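Local coordinates for protein of unknown function with a Fic domain (PDB 3CUC) that is of unknown function but is a largely helical protein of the Fic/DOC family, at residues A[83-87]-A[99-103]; A[178-182]-A[210-216]; A[187-192]-A[246-250]; A[34-38]-A[50-54]; A[216-222]-A[265-270]. One frame throughout, in Å; residues are numbered along the deposited sequence.

From the N terminus, contact 4 comes first, closing the turn between helix 22-42 and helix 50-59. Contact 1 follows as a second local closure, between helix 68-89 and helix 97-107. The remaining three reach further along the chain. Contact 2 joins the start of helix 178-192 to the end of helix 199-213, and contact 3 joins the far end of helix 178-192 to residues 246-250; their segments alternate, so the two cross. Contact 5 also crosses contact 3; it begins at Tyr216, where contact 2 ends, and lays the loop after helix 199-213 on helix 256-277. A Glu35-Arg268 salt bridge links contacts 4 and 5, while contacts 3 and 4 lie on opposite sides of the chain's centre.

Contact 1. Residues A[83-87]-A[99-103]; sequences MIKQE and FIREL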
# COMPACT_ATOMS: atom_id res chain seq x y z
N MSE A 83 -1.99 -7.92 -9.40
CA MSE A 83 -3.40 -7.55 -9.48
C MSE A 83 -3.59 -6.05 -9.49
O MSE A 83 -4.30 -5.54 -10.35
CB MSE A 83 -4.21 -8.17 -8.33
CG MSE A 83 -4.58 -9.62 -8.56
SE MSE A 83 -5.37 -10.39 -6.99
CE MSE A 83 -6.85 -9.14 -6.72
N ILE A 84 -2.97 -5.32 -8.56
CA ILE A 84 -3.19 -3.88 -8.50
C ILE A 84 -2.60 -3.18 -9.72
O ILE A 84 -3.16 -2.18 -10.18
CB ILE A 84 -2.68 -3.20 -7.20
CG1 ILE A 84 -1.17 -3.35 -7.04
CG2 ILE A 84 -3.42 -3.76 -5.98
CD1 ILE A 84 -0.54 -2.26 -6.20
N LYS A 85 -1.50 -3.70 -10.26
CA LYS A 85 -0.91 -3.13 -11.47
C LYS A 85 -1.92 -3.21 -12.62
O LYS A 85 -2.20 -2.20 -13.28
CB LYS A 85 0.38 -3.86 -11.85
CG LYS A 85 1.58 -3.45 -11.01
CD LYS A 85 2.68 -4.50 -11.00
CE LYS A 85 3.50 -4.49 -12.27
NZ LYS A 85 4.60 -5.48 -12.18
N GLN A 86 -2.48 -4.39 -12.83
CA GLN A 86 -3.45 -4.62 -13.89
C GLN A 86 -4.73 -3.81 -13.69
O GLN A 86 -5.26 -3.24 -14.65
CB GLN A 86 -3.79 -6.10 -13.96
CG GLN A 86 -4.70 -6.46 -15.10
CD GLN A 86 -4.83 -7.95 -15.27
OE1 GLN A 86 -5.87 -8.52 -14.96
NE2 GLN A 86 -3.77 -8.59 -15.74
N GLU A 87 -5.21 -3.76 -12.46
CA GLU A 87 -6.41 -2.99 -12.14
C GLU A 87 -6.12 -1.52 -12.39
O GLU A 87 -6.90 -0.86 -13.07
CB GLU A 87 -6.85 -3.22 -10.69
CG GLU A 87 -8.34 -2.96 -10.44
CD GLU A 87 -9.25 -4.09 -10.90
OE1 GLU A 87 -8.76 -5.00 -11.61
OE2 GLU A 87 -10.45 -4.07 -10.55
N PHE A 99 -13.01 -5.85 -5.73
CA PHE A 99 -11.58 -5.95 -6.00
C PHE A 99 -10.78 -6.00 -4.70
O PHE A 99 -9.85 -6.80 -4.59
CB PHE A 99 -11.08 -4.78 -6.86
CG PHE A 99 -9.58 -4.77 -7.07
CD1 PHE A 99 -8.99 -5.70 -7.92
CD2 PHE A 99 -8.76 -3.86 -6.40
CE1 PHE A 99 -7.61 -5.72 -8.11
CE2 PHE A 99 -7.39 -3.87 -6.58
CZ PHE A 99 -6.81 -4.79 -7.44
N ILE A 100 -11.16 -5.18 -3.73
CA ILE A 100 -10.46 -5.11 -2.45
C ILE A 100 -10.62 -6.43 -1.70
O ILE A 100 -9.67 -6.92 -1.08
CB ILE A 100 -10.97 -3.94 -1.58
CG1 ILE A 100 -10.69 -2.60 -2.26
CG2 ILE A 100 -10.27 -3.96 -0.22
CD1 ILE A 100 -11.37 -1.43 -1.60
N ARG A 101 -11.81 -7.00 -1.77
CA ARG A 101 -12.11 -8.28 -1.13
C ARG A 101 -11.29 -9.40 -1.78
O ARG A 101 -10.71 -10.23 -1.08
CB ARG A 101 -13.61 -8.58 -1.21
CG ARG A 101 -14.50 -7.57 -0.47
CD ARG A 101 -15.94 -7.59 -0.99
NE ARG A 101 -16.69 -8.67 -0.36
CZ ARG A 101 -17.32 -8.58 0.81
NH1 ARG A 101 -17.34 -7.44 1.49
NH2 ARG A 101 -17.96 -9.63 1.30
N GLU A 102 -11.23 -9.40 -3.10
CA GLU A 102 -10.43 -10.38 -3.83
C GLU A 102 -8.94 -10.22 -3.50
O GLU A 102 -8.19 -11.20 -3.48
CB GLU A 102 -10.64 -10.23 -5.35
CG GLU A 102 -9.99 -11.32 -6.20
CD GLU A 102 -10.56 -12.70 -5.92
OE1 GLU A 102 -11.77 -12.89 -6.12
OE2 GLU A 102 -9.79 -13.60 -5.50
N LEU A 103 -8.53 -8.99 -3.23
CA LEU A 103 -7.16 -8.70 -2.84
C LEU A 103 -6.84 -9.35 -1.50
O LEU A 103 -5.79 -9.97 -1.34
CB LEU A 103 -6.95 -7.18 -2.75
CG LEU A 103 -5.56 -6.61 -3.06
CD1 LEU A 103 -5.00 -7.14 -4.38
CD2 LEU A 103 -5.64 -5.09 -3.08
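Glu87 lies along one face of the Phe99 ring, and its atoms cross that face in order. CB sits near the far end of the ring, 3.6 Å from Phe99 CZ. CG comes next, over the ring centre, in a CH-pi contact 3.7 Å from CG of Glu87 to the centroid of Phe99. Beyond it, CD of Glu87 is 3.4 Å from CD1 of Phe99, and OE2 reaches on toward the root of the ring. The carboxylate is stacked on the ring, the two planes only 11° apart. A bend at chi2 (78°) turns the chain flat against the ring in this way; at its end, OE1 makes a salt bridge with Arg93. The frame for all this is an antiparallel helix pair, helix 68-89 against helix 97-107, with segment directions 161° apart and axes 11.7 Å from each other, a spacing filled by side chains. At the edge of the Phe99 ring, near its plane, stands the CG2 branch of Ile84, 3.8 Å from CZ of Phe99. The same methyl touches CD2 of Leu103, one turn further along. Met83, present as selenomethionine, slides past Phe99 and Leu103 in the opposite direction, and its CE lies 3.6 Å from CD1 of Leu103 and 3.9 Å from CG of Glu102. Ile84 and Leu103 also pack on helix 199-213, against Leu205 and Ile202.

Contact 2. Residues A[178-182]-A[210-216]; sequences PVELA and VLHRYGY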
# COMPACT_ATOMS: atom_id res chain seq x y z
N PRO A 178 -2.28 12.71 -7.02
CA PRO A 178 -2.23 11.27 -6.71
C PRO A 178 -1.62 10.92 -5.36
O PRO A 178 -2.05 9.95 -4.74
CB PRO A 178 -1.40 10.69 -7.86
CG PRO A 178 -1.64 11.64 -8.99
CD PRO A 178 -1.66 13.00 -8.32
N VAL A 179 -0.64 11.69 -4.90
CA VAL A 179 -0.02 11.43 -3.59
C VAL A 179 -1.03 11.70 -2.47
O VAL A 179 -1.15 10.90 -1.54
CB VAL A 179 1.25 12.28 -3.36
CG1 VAL A 179 1.88 11.97 -2.00
CG2 VAL A 179 2.26 12.01 -4.46
N GLU A 180 -1.75 12.81 -2.59
CA GLU A 180 -2.79 13.18 -1.64
C GLU A 180 -3.90 12.13 -1.60
O GLU A 180 -4.27 11.65 -0.53
CB GLU A 180 -3.39 14.54 -1.99
CG GLU A 180 -2.47 15.72 -1.74
CD GLU A 180 -2.96 17.01 -2.39
OE1 GLU A 180 -3.87 16.95 -3.25
OE2 GLU A 180 -2.43 18.08 -2.05
N LEU A 181 -4.42 11.79 -2.77
CA LEU A 181 -5.52 10.84 -2.88
C LEU A 181 -5.09 9.48 -2.34
O LEU A 181 -5.86 8.81 -1.64
CB LEU A 181 -6.00 10.71 -4.34
CG LEU A 181 -7.16 9.73 -4.61
CD1 LEU A 181 -8.36 10.02 -3.73
CD2 LEU A 181 -7.56 9.74 -6.08
N ALA A 182 -3.86 9.08 -2.65
CA ALA A 182 -3.30 7.83 -2.16
C ALA A 182 -3.17 7.86 -0.65
O ALA A 182 -3.56 6.91 0.03
CB ALA A 182 -1.95 7.55 -2.80
N VAL A 210 -3.04 3.60 -6.64
CA VAL A 210 -3.30 4.97 -7.03
C VAL A 210 -2.11 5.53 -7.83
O VAL A 210 -2.29 6.05 -8.93
CB VAL A 210 -3.60 5.85 -5.80
CG1 VAL A 210 -3.80 7.31 -6.22
CG2 VAL A 210 -4.84 5.33 -5.07
N LEU A 211 -0.92 5.40 -7.27
CA LEU A 211 0.28 5.94 -7.91
C LEU A 211 0.51 5.33 -9.29
O LEU A 211 0.86 6.04 -10.23
CB LEU A 211 1.52 5.70 -7.04
CG LEU A 211 1.60 6.41 -5.68
CD1 LEU A 211 2.88 6.03 -4.96
CD2 LEU A 211 1.52 7.90 -5.86
N HIS A 212 0.34 4.02 -9.42
CA HIS A 212 0.59 3.36 -10.70
C HIS A 212 -0.41 3.81 -11.77
O HIS A 212 -0.03 4.09 -12.92
CB HIS A 212 0.54 1.85 -10.54
CG HIS A 212 1.00 1.10 -11.74
ND1 HIS A 212 2.30 1.16 -12.21
CD2 HIS A 212 0.34 0.25 -12.57
CE1 HIS A 212 2.41 0.39 -13.28
NE2 HIS A 212 1.24 -0.17 -13.51
N ARG A 213 -1.68 3.88 -11.38
CA ARG A 213 -2.75 4.32 -12.28
C ARG A 213 -2.44 5.67 -12.91
O ARG A 213 -2.67 5.85 -14.10
CB ARG A 213 -4.08 4.39 -11.53
CG ARG A 213 -5.15 5.23 -12.22
CD ARG A 213 -6.53 4.80 -11.78
NE ARG A 213 -6.87 3.49 -12.33
CZ ARG A 213 -8.01 2.85 -12.13
NH1 ARG A 213 -8.96 3.38 -11.38
NH2 ARG A 213 -8.19 1.66 -12.69
N TYR A 214 -1.91 6.60 -12.12
CA TYR A 214 -1.62 7.95 -12.60
C TYR A 214 -0.15 8.15 -13.00
O TYR A 214 0.35 9.26 -13.01
CB TYR A 214 -2.07 8.98 -11.56
CG TYR A 214 -3.56 8.89 -11.29
CD1 TYR A 214 -4.48 9.24 -12.27
CD2 TYR A 214 -4.05 8.42 -10.07
CE1 TYR A 214 -5.85 9.14 -12.05
CE2 TYR A 214 -5.42 8.32 -9.85
CZ TYR A 214 -6.31 8.69 -10.85
OH TYR A 214 -7.67 8.60 -10.64
N GLY A 215 0.53 7.07 -13.37
CA GLY A 215 1.86 7.15 -13.97
C GLY A 215 3.01 7.53 -13.05
O GLY A 215 4.06 7.99 -13.52
N TYR A 216 2.83 7.36 -11.74
CA TYR A 216 3.91 7.60 -10.80
C TYR A 216 4.60 6.27 -10.51
O TYR A 216 3.97 5.22 -10.60
CB TYR A 216 3.38 8.17 -9.50
CG TYR A 216 2.96 9.62 -9.56
CD1 TYR A 216 1.92 10.03 -10.38
CD2 TYR A 216 3.59 10.58 -8.76
CE1 TYR A 216 1.52 11.36 -10.43
CE2 TYR A 216 3.20 11.91 -8.79
CZ TYR A 216 2.17 12.30 -9.62
OH TYR A 216 1.79 13.62 -9.65
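Pro178, first residue of its helical segment, meets two tyrosines across the contact, and most of the apolar packing runs through its ring. CB of Pro178 lies over one face of the Tyr216 ring, and CG comes to 3.5 Å from CE1 of Tyr216. The same CG touches CB of Tyr214 at 3.7 Å. One turn on, methyl meets branch: CB of Ala182 is 3.8 Å from CB of Val210, and Val210 CG1, anti to its backbone N (chi1 177°), reaches back to the carbonyl O of Pro178. Val179 CG2 fills in more loosely between Leu211 CD2 and the Tyr216 ring.

The backbone bonds that close the second helix stay within residues 210-216. Helix 199-213 ends in a Schellman motif, with Tyr216 N bonded to O of Leu211 (2.8 Å) and Gly215 N to O of His212 (3.1 Å); Gly215, at positive phi, is its C-prime residue. That reversal carries the Tyr216 ring round to Pro178, while Tyr11 stacks on the same tyrosine. With no hydrogen bond across the contact, the start of one helix and the end of the other are held together by shape and apolar burial.

Contact 3. Residues A[187-192]-A[246-250]; sequences YRYIRI and DGANA
The guanidinium of Arg188 has O of Ala248 over one face and O of Ala250 at its edge, whereas that of Arg191 lies flat on the backbone of Gly247. With no side chain on Gly247, its CA sits over the centre of the Arg191 group, 3.5 Å from CZ of Arg191. Tyr187 OH is at the edge of this same guanidinium, in its plane, and accepts from NH1 of Arg191 at 3.0 Å. The Tyr187 ring in turn has CG of Arg191 over one face, toward the rim, and its CE2 meets the methyl of Ala250.

Arg188 grips Ala250 side-on, NE and NH2 both donating to the one carbonyl oxygen; each nitrogen lies 3.1 Å from O of Ala250. NE is tilted 18° from the carbonyl plane, but NH2 stands well above it. The chain is extended from CG to NE, which carries the group past the end of helix 244-248. Ala248 O, although 3.2 Å from NE of Arg188, is too poorly angled for a bond. A positive group among the carbonyls that end a helix is probably well placed electrostatically.

Bends at chi2 (-63°) and chi3 fold Arg191 back on Tyr187, and NH2 of Arg191 is hydrogen-bonded to O of Gly241. Asp237 of helix 226-240 takes a hydrogen bond from Tyr187 OH. On the side of helix 156-173, Trp166 makes a cation-pi contact with Arg188, and Phe159 packs on Ile192 and Ala248. Helix 178-192, which runs into the loop bearing the Fic signature motif, thus lies against helices 156-173, 226-240 and 244-248.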
# COMPACT_ATOMS: atom_id res chain seq x y z
N TYR A 187 -5.24 6.13 4.61
CA TYR A 187 -5.60 6.51 5.97
C TYR A 187 -7.01 6.10 6.34
O TYR A 187 -7.23 5.44 7.35
CB TYR A 187 -5.43 8.01 6.20
CG TYR A 187 -5.64 8.36 7.65
CD1 TYR A 187 -4.62 8.15 8.58
CD2 TYR A 187 -6.86 8.85 8.10
CE1 TYR A 187 -4.81 8.45 9.92
CE2 TYR A 187 -7.06 9.16 9.43
CZ TYR A 187 -6.03 8.95 10.34
OH TYR A 187 -6.23 9.26 11.68
N ARG A 188 -7.97 6.49 5.51
CA ARG A 188 -9.37 6.15 5.75
C ARG A 188 -9.57 4.64 5.79
O ARG A 188 -10.24 4.13 6.70
CB ARG A 188 -10.27 6.78 4.69
CG ARG A 188 -10.33 8.29 4.82
CD ARG A 188 -11.26 8.90 3.80
NE ARG A 188 -11.62 10.27 4.16
CZ ARG A 188 -12.58 10.98 3.56
NH1 ARG A 188 -13.29 10.47 2.57
NH2 ARG A 188 -12.82 12.22 3.97
N TYR A 189 -8.98 3.92 4.84
CA TYR A 189 -9.05 2.46 4.83
C TYR A 189 -8.49 1.86 6.12
O TYR A 189 -9.14 1.03 6.76
CB TYR A 189 -8.30 1.86 3.63
CG TYR A 189 -8.25 0.34 3.69
CD1 TYR A 189 -9.30 -0.43 3.18
CD2 TYR A 189 -7.18 -0.31 4.28
CE1 TYR A 189 -9.27 -1.81 3.25
CE2 TYR A 189 -7.14 -1.69 4.36
CZ TYR A 189 -8.18 -2.43 3.85
OH TYR A 189 -8.13 -3.80 3.93
N ILE A 190 -7.29 2.29 6.49
CA ILE A 190 -6.63 1.74 7.68
C ILE A 190 -7.43 2.03 8.95
O ILE A 190 -7.40 1.25 9.91
CB ILE A 190 -5.16 2.24 7.81
CG1 ILE A 190 -4.30 1.21 8.55
CG2 ILE A 190 -5.10 3.60 8.50
CD1 ILE A 190 -3.98 -0.04 7.73
N ARG A 191 -8.17 3.14 8.96
CA ARG A 191 -9.03 3.50 10.10
C ARG A 191 -10.30 2.67 10.16
O ARG A 191 -10.80 2.38 11.24
CB ARG A 191 -9.38 4.99 10.09
CG ARG A 191 -8.23 5.93 10.47
CD ARG A 191 -7.76 5.72 11.90
NE ARG A 191 -8.85 5.89 12.87
CZ ARG A 191 -9.13 7.02 13.51
NH1 ARG A 191 -8.41 8.12 13.31
NH2 ARG A 191 -10.14 7.04 14.37
N ILE A 192 -10.84 2.30 9.00
CA ILE A 192 -11.96 1.35 8.94
C ILE A 192 -11.49 -0.05 9.35
O ILE A 192 -12.16 -0.74 10.13
CB ILE A 192 -12.59 1.29 7.52
CG1 ILE A 192 -13.18 2.64 7.11
CG2 ILE A 192 -13.69 0.24 7.47
CD1 ILE A 192 -13.57 2.71 5.65
N ASP A 246 -14.72 9.35 12.77
CA ASP A 246 -13.76 10.43 12.56
C ASP A 246 -12.63 10.02 11.61
O ASP A 246 -12.20 10.82 10.78
CB ASP A 246 -13.18 10.89 13.90
CG ASP A 246 -14.25 11.43 14.86
OD1 ASP A 246 -15.26 11.98 14.39
OD2 ASP A 246 -14.07 11.29 16.10
N GLY A 247 -12.15 8.78 11.75
CA GLY A 247 -11.11 8.22 10.86
C GLY A 247 -11.61 8.08 9.44
O GLY A 247 -10.95 8.52 8.50
N ALA A 248 -12.79 7.47 9.29
CA ALA A 248 -13.42 7.28 7.97
C ALA A 248 -13.65 8.60 7.22
O ALA A 248 -13.67 8.62 5.99
CB ALA A 248 -14.73 6.52 8.12
N ASN A 249 -13.83 9.69 7.97
CA ASN A 249 -14.07 11.01 7.37
C ASN A 249 -12.91 11.99 7.53
O ASN A 249 -13.09 13.20 7.39
CB ASN A 249 -15.34 11.60 7.98
CG ASN A 249 -16.54 10.70 7.81
OD1 ASN A 249 -17.14 10.64 6.74
ND2 ASN A 249 -16.91 9.99 8.87
N ALA A 250 -11.71 11.47 7.82
CA ALA A 250 -10.53 12.30 8.00
C ALA A 250 -10.27 13.15 6.75
O ALA A 250 -10.29 12.63 5.63
CB ALA A 250 -9.31 11.45 8.31

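Contact 4. Residues A[34-38]-A[50-54]; sequences LEFNY and YGQTK
Tyr38 and Tyr50 both hold CG anti to the backbone N (chi1 174° for Tyr38), which sends each ring out into the space between the two helices. They meet there as a T-shaped pair, the edge of Tyr50 toward the face of Tyr38, with centroids 5.2 Å apart and planes at 74°. The setting is a helix-loop-helix in the N-terminal part of this helical protein: helix 22-42 and helix 50-59 cross steeply, at 118° between segment directions. CD1 of Tyr50 is the atom that leads, 3.8 Å from CG of Tyr38 and above the rim of the ring. At the edge of Tyr38, in the ring plane, sits OG1 of Thr53, 3.6 Å from CD1 of Tyr38; the hydroxyl itself is hydrogen-bonded to O of Thr49, one turn back in the chain. His42 stacks on the Tyr38 ring.

The far end of Tyr50 lies over the preceding turn of helix 22-42. Leu34 CD1 packs 3.6 Å from CZ of Tyr50, and CG of Glu35 comes equally near the phenol oxygen. Although the Glu35 carboxylate leans this way, nearly perpendicular to the Tyr50 ring, its salt bridge is with Arg268 on the C-terminal helix 256-277. Met74 of helix 68-89 touches Thr53 from another side. Leu34 splits its two methyls between neighbours: CD1 goes to Tyr50, and CD2 rests against the backbone of the second helix, 3.7 Å from CA of Lys54.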
# COMPACT_ATOMS: atom_id res chain seq x y z
N LEU A 34 10.91 -6.76 -5.52
CA LEU A 34 11.67 -7.36 -4.45
C LEU A 34 11.44 -6.59 -3.14
O LEU A 34 10.99 -7.14 -2.13
CB LEU A 34 13.15 -7.33 -4.82
CG LEU A 34 14.02 -8.49 -4.37
CD1 LEU A 34 13.80 -8.79 -2.88
CD2 LEU A 34 13.72 -9.69 -5.27
N GLU A 35 11.74 -5.29 -3.19
CA GLU A 35 11.74 -4.47 -1.98
C GLU A 35 10.35 -4.24 -1.41
O GLU A 35 10.18 -4.18 -0.19
CB GLU A 35 12.43 -3.14 -2.26
CG GLU A 35 13.91 -3.31 -2.57
CD GLU A 35 14.79 -2.25 -1.92
OE1 GLU A 35 14.36 -1.07 -1.86
OE2 GLU A 35 15.90 -2.60 -1.47
N PHE A 36 9.36 -4.11 -2.29
CA PHE A 36 7.99 -3.91 -1.84
C PHE A 36 7.47 -5.16 -1.15
O PHE A 36 6.98 -5.08 -0.02
CB PHE A 36 7.08 -3.52 -3.01
CG PHE A 36 5.66 -3.27 -2.59
CD1 PHE A 36 5.38 -2.40 -1.55
CD2 PHE A 36 4.61 -3.90 -3.24
CE1 PHE A 36 4.06 -2.16 -1.15
CE2 PHE A 36 3.29 -3.67 -2.85
CZ PHE A 36 3.02 -2.80 -1.80
N ASN A 37 7.58 -6.30 -1.82
CA ASN A 37 7.12 -7.57 -1.24
C ASN A 37 7.80 -7.84 0.10
O ASN A 37 7.14 -8.19 1.09
CB ASN A 37 7.35 -8.73 -2.21
CG ASN A 37 6.30 -8.78 -3.32
OD1 ASN A 37 5.10 -8.83 -3.05
ND2 ASN A 37 6.76 -8.80 -4.58
N TYR A 38 9.12 -7.66 0.14
CA TYR A 38 9.86 -7.91 1.36
C TYR A 38 9.36 -7.00 2.47
O TYR A 38 8.92 -7.47 3.52
CB TYR A 38 11.36 -7.70 1.17
CG TYR A 38 12.13 -7.81 2.46
CD1 TYR A 38 12.54 -9.04 2.95
CD2 TYR A 38 12.42 -6.67 3.21
CE1 TYR A 38 13.24 -9.14 4.15
CE2 TYR A 38 13.11 -6.76 4.41
CZ TYR A 38 13.52 -7.99 4.87
OH TYR A 38 14.21 -8.06 6.06
N TYR A 50 15.92 -11.53 3.39
CA TYR A 50 15.94 -10.91 2.07
C TYR A 50 16.37 -11.91 1.01
O TYR A 50 15.86 -11.89 -0.11
CB TYR A 50 16.91 -9.75 2.09
CG TYR A 50 16.70 -8.77 0.97
CD1 TYR A 50 15.60 -7.93 0.97
CD2 TYR A 50 17.60 -8.69 -0.09
CE1 TYR A 50 15.40 -7.03 -0.06
CE2 TYR A 50 17.40 -7.79 -1.13
CZ TYR A 50 16.30 -6.97 -1.11
OH TYR A 50 16.10 -6.08 -2.14
N GLY A 51 17.30 -12.79 1.37
CA GLY A 51 17.77 -13.85 0.50
C GLY A 51 16.64 -14.81 0.22
O GLY A 51 16.34 -15.09 -0.94
N GLN A 52 16.01 -15.30 1.29
CA GLN A 52 14.86 -16.20 1.17
C GLN A 52 13.83 -15.58 0.22
O GLN A 52 13.28 -16.27 -0.65
CB GLN A 52 14.26 -16.48 2.56
CG GLN A 52 15.11 -17.38 3.43
CD GLN A 52 14.56 -17.54 4.81
OE1 GLN A 52 14.17 -16.56 5.44
NE2 GLN A 52 14.51 -18.78 5.29
N THR A 53 13.60 -14.29 0.36
CA THR A 53 12.61 -13.59 -0.45
C THR A 53 13.04 -13.49 -1.91
O THR A 53 12.25 -13.78 -2.82
CB THR A 53 12.36 -12.16 0.05
OG1 THR A 53 11.90 -12.18 1.41
CG2 THR A 53 11.33 -11.46 -0.83
N LYS A 54 14.26 -13.01 -2.14
CA LYS A 54 14.78 -12.80 -3.50
C LYS A 54 14.81 -14.08 -4.32
O LYS A 54 14.30 -14.11 -5.43
CB LYS A 54 16.20 -12.24 -3.43
CG LYS A 54 16.85 -11.95 -4.79
CD LYS A 54 18.27 -11.39 -4.62
CE LYS A 54 18.59 -10.28 -5.62
NZ LYS A 54 19.72 -9.41 -5.15

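Contact 5. Residues A[216-222]-A[265-270]; sequences YPMIVIH and CLIRSL
Ser269 OG donates to O of Met218 at 2.9 Å, the hydrogen bond that ties residues 216-222 to the helix beside them. It comes in tilted 34° from the carbonyl plane. Ser269 OG sits beside the CG2 branch of Ile219, which also lies 3.7 Å from CA of Leu266. Ile219's other branch ends in CD1, 3.8 Å from CB of Cys265. On the other side of the bond, CG of Pro217 packs on CD2 of Leu270 (3.8 Å), and CD2 of Leu266 meets the edge of the Tyr216 ring.

Farther along, the imidazole of His222 points NE2 over one face of the Arg268 guanidinium, the two planes at 88°. NE2 of His222 and NH1 of Arg268 are close, but the angle is too poor for a hydrogen bond. Val220 CG1 lies over a face of the same imidazole.

In the next shell, a salt bridge from Arg268 to Glu35 sets the guanidinium in place, and Asn208 OD1 accepts from N of Ile219. Trp14 of helix 6-16 packs on Pro217 and Leu270. The whole is an extended linker, leading from helix 199-213 to helix 226-240, laid along the C-terminal helix 256-277 of a largely helical fold.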
# COMPACT_ATOMS: atom_id res chain seq x y z
N TYR A 216 2.83 7.36 -11.74
CA TYR A 216 3.91 7.60 -10.80
C TYR A 216 4.60 6.27 -10.51
O TYR A 216 3.97 5.22 -10.60
CB TYR A 216 3.38 8.17 -9.50
CG TYR A 216 2.96 9.62 -9.56
CD1 TYR A 216 1.92 10.03 -10.38
CD2 TYR A 216 3.59 10.58 -8.76
CE1 TYR A 216 1.52 11.36 -10.43
CE2 TYR A 216 3.20 11.91 -8.79
CZ TYR A 216 2.17 12.30 -9.62
OH TYR A 216 1.79 13.62 -9.65
N PRO A 217 5.89 6.32 -10.16
CA PRO A 217 6.54 5.09 -9.72
C PRO A 217 6.02 4.71 -8.34
O PRO A 217 5.80 5.58 -7.50
CB PRO A 217 8.01 5.48 -9.62
CG PRO A 217 7.99 6.93 -9.35
CD PRO A 217 6.81 7.46 -10.12
N MSE A 218 5.83 3.41 -8.12
CA MSE A 218 5.28 2.94 -6.87
C MSE A 218 6.30 3.09 -5.73
O MSE A 218 7.51 3.20 -5.98
CB MSE A 218 4.81 1.50 -7.03
CG MSE A 218 3.56 1.41 -7.88
SE MSE A 218 3.03 -0.39 -8.23
CE MSE A 218 4.42 -0.93 -9.53
N ILE A 219 5.81 3.14 -4.50
CA ILE A 219 6.66 3.41 -3.34
C ILE A 219 6.79 2.20 -2.41
O ILE A 219 5.95 1.30 -2.41
CB ILE A 219 6.17 4.65 -2.53
CG1 ILE A 219 4.79 4.42 -1.93
CG2 ILE A 219 6.16 5.89 -3.41
CD1 ILE A 219 4.50 5.28 -0.74
N VAL A 220 7.87 2.22 -1.63
CA VAL A 220 8.15 1.19 -0.64
C VAL A 220 8.24 1.84 0.74
O VAL A 220 9.19 2.57 1.03
CB VAL A 220 9.50 0.49 -0.91
CG1 VAL A 220 9.80 -0.52 0.19
CG2 VAL A 220 9.48 -0.20 -2.26
N ILE A 221 7.26 1.59 1.61
CA ILE A 221 7.41 1.97 3.01
C ILE A 221 8.32 0.91 3.63
O ILE A 221 7.95 -0.27 3.67
CB ILE A 221 6.06 2.04 3.75
CG1 ILE A 221 5.16 3.09 3.09
CG2 ILE A 221 6.29 2.42 5.20
CD1 ILE A 221 3.75 3.08 3.61
N HIS A 222 9.51 1.32 4.05
CA HIS A 222 10.54 0.38 4.51
C HIS A 222 10.28 -0.04 5.95
O HIS A 222 9.98 0.80 6.79
CB HIS A 222 11.93 1.01 4.41
CG HIS A 222 12.39 1.21 3.00
ND1 HIS A 222 13.18 0.30 2.34
CD2 HIS A 222 12.14 2.21 2.11
CE1 HIS A 222 13.41 0.72 1.11
NE2 HIS A 222 12.79 1.88 0.95
N CYS A 265 8.75 9.23 0.43
CA CYS A 265 8.95 7.95 -0.25
C CYS A 265 8.97 8.13 -1.75
O CYS A 265 9.81 7.55 -2.44
CB CYS A 265 7.84 6.95 0.08
SG CYS A 265 7.63 6.67 1.82
N LEU A 266 8.02 8.92 -2.26
CA LEU A 266 7.92 9.15 -3.69
C LEU A 266 9.18 9.84 -4.20
O LEU A 266 9.62 9.56 -5.31
CB LEU A 266 6.68 9.97 -4.01
CG LEU A 266 6.34 10.14 -5.48
CD1 LEU A 266 6.07 8.81 -6.15
CD2 LEU A 266 5.13 11.04 -5.60
N ILE A 267 9.76 10.71 -3.38
CA ILE A 267 11.05 11.32 -3.70
C ILE A 267 12.13 10.25 -3.88
O ILE A 267 12.91 10.31 -4.83
CB ILE A 267 11.50 12.34 -2.62
CG1 ILE A 267 10.69 13.64 -2.75
CG2 ILE A 267 12.98 12.67 -2.75
CD1 ILE A 267 10.96 14.64 -1.65
N ARG A 268 12.16 9.28 -2.97
CA ARG A 268 13.12 8.19 -3.06
C ARG A 268 12.91 7.36 -4.34
O ARG A 268 13.88 7.06 -5.03
CB ARG A 268 13.04 7.28 -1.83
CG ARG A 268 14.21 6.29 -1.72
CD ARG A 268 13.92 5.08 -0.81
NE ARG A 268 14.75 3.93 -1.19
CZ ARG A 268 14.34 2.81 -1.78
NH1 ARG A 268 13.05 2.59 -2.07
NH2 ARG A 268 15.23 1.86 -2.07
N SER A 269 11.65 7.03 -4.65
CA SER A 269 11.32 6.23 -5.84
C SER A 269 11.69 6.96 -7.11
O SER A 269 12.29 6.38 -8.02
CB SER A 269 9.83 5.89 -5.90
OG SER A 269 9.42 5.07 -4.83
N LEU A 270 11.31 8.24 -7.18
CA LEU A 270 11.62 9.07 -8.33
C LEU A 270 13.12 9.17 -8.55
O LEU A 270 13.60 9.05 -9.68
CB LEU A 270 11.00 10.47 -8.15
CG LEU A 270 9.50 10.58 -8.42
CD1 LEU A 270 8.95 11.88 -7.88
CD2 LEU A 270 9.19 10.44 -9.92